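Local coordinates for protein probable ss-1,3-N-acetylglucosaminyltransferase (Staphylococcus aureus subsp. aureus N315, PDB 6H21) that belongs to the family 2 glycosyltransferases, has a GT-A type fold, and binds manganese and uridine-diphosphate-N-acetylglucosamine, at residues K20-I25 and R118-L123; A103-F108 and D133-K138. All blocks are in the same frame, centred on the assembly; numbering follows the deposited sequence.

Contact 1. Residues K20-I25 and R118-L123; sequences KKVSVI and RALEDL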
loop_
_atom_site.group_PDB
_atom_site.type_symbol
_atom_site.label_atom_id
_atom_site.label_comp_id
_atom_site.label_asym_id
_atom_site.label_seq_id
_atom_site.Cartn_x
_atom_site.Cartn_y
_atom_site.Cartn_z
ATOM N N LYS C 20 55.817 19.557 6.807
ATOM C CA LYS C 20 55.004 20.287 5.842
ATOM C C LYS C 20 53.653 20.628 6.479
ATOM O O LYS C 20 53.167 19.893 7.338
ATOM C CB LYS C 20 54.764 19.447 4.586
ATOM C CG LYS C 20 56.011 18.963 3.860
ATOM C CD LYS C 20 56.731 20.044 3.109
ATOM C CE LYS C 20 57.917 19.512 2.338
ATOM N NZ LYS C 20 58.887 20.590 2.045
ATOM N N LYS C 21 53.065 21.746 6.041
ATOM C CA LYS C 21 51.711 22.125 6.416
ATOM C C LYS C 21 50.694 21.164 5.782
ATOM O O LYS C 21 49.678 20.833 6.415
ATOM C CB LYS C 21 51.400 23.552 5.956
ATOM C CG LYS C 21 52.190 24.654 6.650
ATOM C CD LYS C 21 51.862 26.025 6.096
ATOM C CE LYS C 21 52.522 27.158 6.852
ATOM N NZ LYS C 21 52.123 28.474 6.307
ATOM N N VAL C 22 50.962 20.748 4.532
ATOM C CA VAL C 22 50.017 19.969 3.716
ATOM C C VAL C 22 50.766 18.987 2.805
ATOM O O VAL C 22 51.709 19.374 2.113
ATOM C CB VAL C 22 49.118 20.883 2.863
ATOM C CG1 VAL C 22 48.128 20.069 2.041
ATOM C CG2 VAL C 22 48.389 21.919 3.701
ATOM N N SER C 23 50.287 17.734 2.795
ATOM C CA SER C 23 50.533 16.739 1.750
ATOM C C SER C 23 49.276 16.561 0.881
ATOM O O SER C 23 48.256 16.083 1.370
ATOM C CB SER C 23 50.921 15.409 2.341
ATOM O OG SER C 23 52.113 15.511 3.099
ATOM N N VAL C 24 49.371 16.903 -0.409
ATOM C CA VAL C 24 48.362 16.520 -1.379
ATOM C C VAL C 24 48.654 15.082 -1.821
ATOM O O VAL C 24 49.756 14.778 -2.277
ATOM C CB VAL C 24 48.306 17.491 -2.568
ATOM C CG1 VAL C 24 47.211 17.121 -3.558
ATOM C CG2 VAL C 24 48.134 18.922 -2.101
ATOM N N ILE C 25 47.655 14.206 -1.655
ATOM C CA ILE C 25 47.755 12.795 -1.971
ATOM C C ILE C 25 46.892 12.535 -3.208
ATOM O O ILE C 25 45.671 12.665 -3.151
ATOM C CB ILE C 25 47.331 11.933 -0.763
ATOM C CG1 ILE C 25 48.214 12.221 0.457
ATOM C CG2 ILE C 25 47.319 10.455 -1.130
ATOM C CD1 ILE C 25 47.779 11.532 1.729
ATOM N N ARG C 118 44.399 29.221 -4.783
ATOM C CA ARG C 118 44.355 29.661 -3.378
ATOM C C ARG C 118 43.962 28.532 -2.413
ATOM O O ARG C 118 43.966 28.757 -1.180
ATOM C CB ARG C 118 43.351 30.801 -3.202
ATOM C CG ARG C 118 43.710 32.068 -3.961
ATOM C CD ARG C 118 42.677 33.156 -3.732
ATOM N NE ARG C 118 42.620 33.479 -2.309
ATOM C CZ ARG C 118 43.328 34.437 -1.709
ATOM N NH1 ARG C 118 44.004 35.328 -2.419
ATOM N NH2 ARG C 118 43.335 34.505 -0.391
ATOM N N ALA C 119 43.655 27.341 -2.954
ATOM C CA ALA C 119 43.071 26.231 -2.199
ATOM C C ALA C 119 43.882 25.918 -0.941
ATOM O O ALA C 119 43.339 25.968 0.152
ATOM C CB ALA C 119 42.932 24.998 -3.066
ATOM N N LEU C 120 45.159 25.558 -1.094
ATOM C CA LEU C 120 45.906 25.021 0.045
ATOM C C LEU C 120 46.094 26.113 1.107
ATOM O O LEU C 120 45.915 25.849 2.286
ATOM C CB LEU C 120 47.252 24.452 -0.415
ATOM C CG LEU C 120 47.211 23.223 -1.328
ATOM C CD1 LEU C 120 48.588 22.586 -1.407
ATOM C CD2 LEU C 120 46.181 22.199 -0.858
ATOM N N GLU C 121 46.430 27.333 0.670
ATOM C CA GLU C 121 46.747 28.455 1.581
ATOM C C GLU C 121 45.500 28.845 2.388
ATOM O O GLU C 121 45.561 28.906 3.609
ATOM C CB GLU C 121 47.323 29.643 0.800
ATOM C CG GLU C 121 47.677 30.851 1.668
ATOM C CD GLU C 121 48.996 30.816 2.438
ATOM O OE1 GLU C 121 49.657 29.737 2.491
ATOM O OE2 GLU C 121 49.388 31.884 2.977
ATOM N N ASP C 122 44.378 29.081 1.706
ATOM C CA ASP C 122 43.154 29.559 2.352
ATOM C C ASP C 122 42.560 28.496 3.284
ATOM O O ASP C 122 42.148 28.833 4.389
ATOM C CB ASP C 122 42.096 29.951 1.331
ATOM C CG ASP C 122 42.354 31.297 0.688
ATOM O OD1 ASP C 122 43.507 31.823 0.832
ATOM O OD2 ASP C 122 41.397 31.808 0.051
ATOM N N LEU C 123 42.504 27.237 2.832
ATOM C CA LEU C 123 41.926 26.164 3.650
ATOM C C LEU C 123 42.819 25.907 4.872
ATOM O O LEU C 123 42.311 25.781 5.977
ATOM C CB LEU C 123 41.740 24.891 2.817
ATOM C CG LEU C 123 40.373 24.739 2.151
ATOM C CD1 LEU C 123 39.936 26.011 1.457
ATOM C CD2 LEU C 123 40.370 23.572 1.171
#
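L120 at the start of helix 119-129 packs on V22 and V24 of strand 22-28. This is a helix covering one face of the parallel part of a GT-A type sheet. The closest CA atoms are V22 CA and L120 CA, 7.5 Å apart, and side chains fill the gap. From L120 CB the chain runs toward the strand. CB and CG make no close approach to it. CG lies anti to the carbonyl carbon (chi1 -66°), and this carries the isopropyl fork onto the two valines. L120 CD1 ends 3.8 Å from V24 CG2. L120 CD2 reaches both valines and lies 4.1 Å from V22 CG1. V22 offers the methyl anti to its backbone N, V24 the one beside it. Alternation along the strand sets this pattern: V22 and V24 face the helix, while S23 turns away and its OG bonds to E53 and S101. Y124, one turn further along the helix, also touches V22, and Y52 of strand 52-58 touches L120. Near the edge of the contact K21 NZ and E121 OE1 are 4.7 Å apart. They carry opposite charges but do not meet. On the helix side the first turn is tied by the backbone bond from D122 N to R118 O, and L120 N bonds to Q45 OE1. The same turn holds a salt bridge, in which R118 NH2 is 3.0 Å from D122 OD1. R118 NE gives D122 OD2 a bond of 3.1 Å at 155°, with OD2 lying in the guanidinium plane.

Contact 2. Residues A103-F108 and D133-K138; sequences AEYVFF and DLIIGK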
loop_
_atom_site.group_PDB
_atom_site.type_symbol
_atom_site.label_atom_id
_atom_site.label_comp_id
_atom_site.label_asym_id
_atom_site.label_seq_id
_atom_site.Cartn_x
_atom_site.Cartn_y
_atom_site.Cartn_z
ATOM N N ALA C 103 52.927 15.286 7.282
ATOM C CA ALA C 103 52.476 16.668 7.293
ATOM C C ALA C 103 51.417 16.873 8.390
ATOM O O ALA C 103 50.952 15.910 9.026
ATOM C CB ALA C 103 51.951 17.045 5.925
ATOM N N GLU C 104 51.057 18.146 8.599
ATOM C CA GLU C 104 50.074 18.574 9.579
ATOM C C GLU C 104 48.671 18.187 9.098
ATOM O O GLU C 104 47.865 17.691 9.860
ATOM C CB GLU C 104 50.180 20.089 9.770
ATOM C CG GLU C 104 49.437 20.594 10.993
ATOM C CD GLU C 104 49.580 22.078 11.310
ATOM O OE1 GLU C 104 48.824 22.543 12.195
ATOM O OE2 GLU C 104 50.429 22.774 10.684
ATOM N N TYR C 105 48.410 18.449 7.813
ATOM C CA TYR C 105 47.163 18.126 7.146
ATOM C C TYR C 105 47.449 17.345 5.854
ATOM O O TYR C 105 48.461 17.567 5.210
ATOM C CB TYR C 105 46.409 19.404 6.779
ATOM C CG TYR C 105 45.798 20.159 7.928
ATOM C CD1 TYR C 105 44.542 19.830 8.408
ATOM C CD2 TYR C 105 46.456 21.227 8.517
ATOM C CE1 TYR C 105 43.962 20.526 9.456
ATOM C CE2 TYR C 105 45.887 21.944 9.559
ATOM C CZ TYR C 105 44.637 21.588 10.037
ATOM O OH TYR C 105 44.056 22.278 11.064
ATOM N N VAL C 106 46.514 16.469 5.469
ATOM C CA VAL C 106 46.484 15.904 4.142
ATOM C C VAL C 106 45.273 16.452 3.375
ATOM O O VAL C 106 44.258 16.896 3.950
ATOM C CB VAL C 106 46.478 14.363 4.153
ATOM C CG1 VAL C 106 47.713 13.791 4.845
ATOM C CG2 VAL C 106 45.196 13.799 4.746
ATOM N N PHE C 107 45.391 16.393 2.054
ATOM C CA PHE C 107 44.335 16.780 1.145
ATOM C C PHE C 107 44.294 15.767 -0.002
ATOM O O PHE C 107 45.289 15.600 -0.736
ATOM C CB PHE C 107 44.538 18.206 0.630
ATOM C CG PHE C 107 43.315 18.752 -0.051
ATOM C CD1 PHE C 107 42.835 18.172 -1.214
ATOM C CD2 PHE C 107 42.605 19.808 0.491
ATOM C CE1 PHE C 107 41.687 18.652 -1.831
ATOM C CE2 PHE C 107 41.450 20.275 -0.119
ATOM C CZ PHE C 107 40.997 19.706 -1.283
ATOM N N PHE C 108 43.149 15.095 -0.161
ATOM C CA PHE C 108 42.985 14.123 -1.232
ATOM C C PHE C 108 42.511 14.842 -2.500
ATOM O O PHE C 108 41.490 15.529 -2.521
ATOM C CB PHE C 108 42.054 12.980 -0.806
ATOM C CG PHE C 108 42.563 12.193 0.374
ATOM C CD1 PHE C 108 43.565 11.250 0.217
ATOM C CD2 PHE C 108 42.070 12.423 1.647
ATOM C CE1 PHE C 108 44.052 10.541 1.307
ATOM C CE2 PHE C 108 42.556 11.711 2.736
ATOM C CZ PHE C 108 43.537 10.765 2.564
ATOM N N ASP C 133 39.892 20.143 12.568
ATOM C CA ASP C 133 40.255 18.771 12.211
ATOM C C ASP C 133 39.953 18.497 10.733
ATOM O O ASP C 133 40.636 17.694 10.105
ATOM C CB ASP C 133 39.523 17.774 13.108
ATOM C CG ASP C 133 39.870 17.952 14.571
ATOM O OD1 ASP C 133 41.072 18.034 14.867
ATOM O OD2 ASP C 133 38.927 18.039 15.388
ATOM N N LEU C 134 38.952 19.185 10.181
ATOM C CA LEU C 134 38.504 19.005 8.804
ATOM C C LEU C 134 38.145 20.375 8.223
ATOM O O LEU C 134 37.401 21.115 8.846
ATOM C CB LEU C 134 37.277 18.088 8.827
ATOM C CG LEU C 134 36.622 17.789 7.483
ATOM C CD1 LEU C 134 37.550 17.008 6.569
ATOM C CD2 LEU C 134 35.317 17.018 7.672
ATOM N N ILE C 135 38.680 20.715 7.046
ATOM C CA ILE C 135 38.256 21.923 6.352
ATOM C C ILE C 135 37.723 21.530 4.969
ATOM O O ILE C 135 38.376 20.777 4.226
ATOM C CB ILE C 135 39.380 22.976 6.277
ATOM C CG1 ILE C 135 40.082 23.163 7.626
ATOM C CG2 ILE C 135 38.835 24.292 5.731
ATOM C CD1 ILE C 135 41.314 22.303 7.812
ATOM N N ILE C 136 36.503 22.003 4.676
ATOM C CA ILE C 136 35.818 21.706 3.454
ATOM C C ILE C 136 35.762 22.976 2.625
ATOM O O ILE C 136 35.186 23.960 3.060
ATOM C CB ILE C 136 34.415 21.144 3.726
ATOM C CG1 ILE C 136 34.484 20.032 4.772
ATOM C CG2 ILE C 136 33.764 20.679 2.437
ATOM C CD1 ILE C 136 33.154 19.634 5.319
ATOM N N GLY C 137 36.382 22.924 1.446
ATOM C CA GLY C 137 36.294 24.002 0.462
ATOM C C GLY C 137 35.139 23.767 -0.495
ATOM O O GLY C 137 34.934 22.655 -0.956
ATOM N N LYS C 138 34.415 24.836 -0.829
ATOM C CA LYS C 138 33.345 24.794 -1.808
ATOM C C LYS C 138 33.832 24.150 -3.109
ATOM O O LYS C 138 34.907 24.484 -3.600
ATOM C CB LYS C 138 32.871 26.217 -2.098
ATOM C CG LYS C 138 31.750 26.340 -3.115
ATOM C CD LYS C 138 31.145 27.727 -3.130
ATOM C CE LYS C 138 30.225 27.923 -4.310
ATOM N NZ LYS C 138 29.695 29.303 -4.352
#
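Y105 and D133 are the nearest backbone pair, 8.6 Å from CA to CA, so strands 105-108 and 134-142 do not pair directly. Strand 177-179 lies between them in the mixed sheet and runs antiparallel to both. The contact is made by side chains over that strand. I135 and Y105 cross at about a right angle. I135 reaches over with its CD1 methyl alone. I135 CD1 stands 3.6 Å from Y105 CE1 and 4.1 Å from each of the flanking ring atoms, Y105 CD1 and Y105 CZ. The methyl therefore centres on one corner of the ring. The second torsion of I135 is 93°, well away from a staggered value, which suggests some strain in holding CD1 there. The D133 carbonyl oxygen approaches the same corner at the ring edge, 4.4 Å from Y105 CE1. Y105 OH is hydrogen-bonded to S132 O, just before strand 134-142, so the buried hydroxyl has a partner and the far end of the ring is held. The CB of D133 is directed away from strand 105-108, and OD2 accepts hydrogen bonds from K211 N and N212 N. M177 and K179 of the intervening strand both touch Y105. M177 also touches F107. On the other edge of strand 105-108 lies strand 22-28, where I25 touches V106 and F108. Helix 119-129 covers the side of the sheet where I135 and F107 meet L123, and its Y124 bonds to E104.

In the fold
Contact 1 and contact 2 are centred 7 Å apart and share one sheet. Strands 22-28 and 105-108 lie side by side in it, with probable hydrogen bonds from I25 N to F107 O (2.9 Å) and from F107 N to S23 O (3.0 Å). One face of helix 119-129 serves both contacts, through residues about one turn apart. The chain then leaves this helix and enters strand 134-142. Both contacts are buried. The V24 side chain is about 10 Å from the bound uridine-diphosphate-N-acetylglucosamine and about 13 Å from a manganese ion. A DxD pattern follows strand 105-108, consistent with the metal-binding motif of GT-A folds.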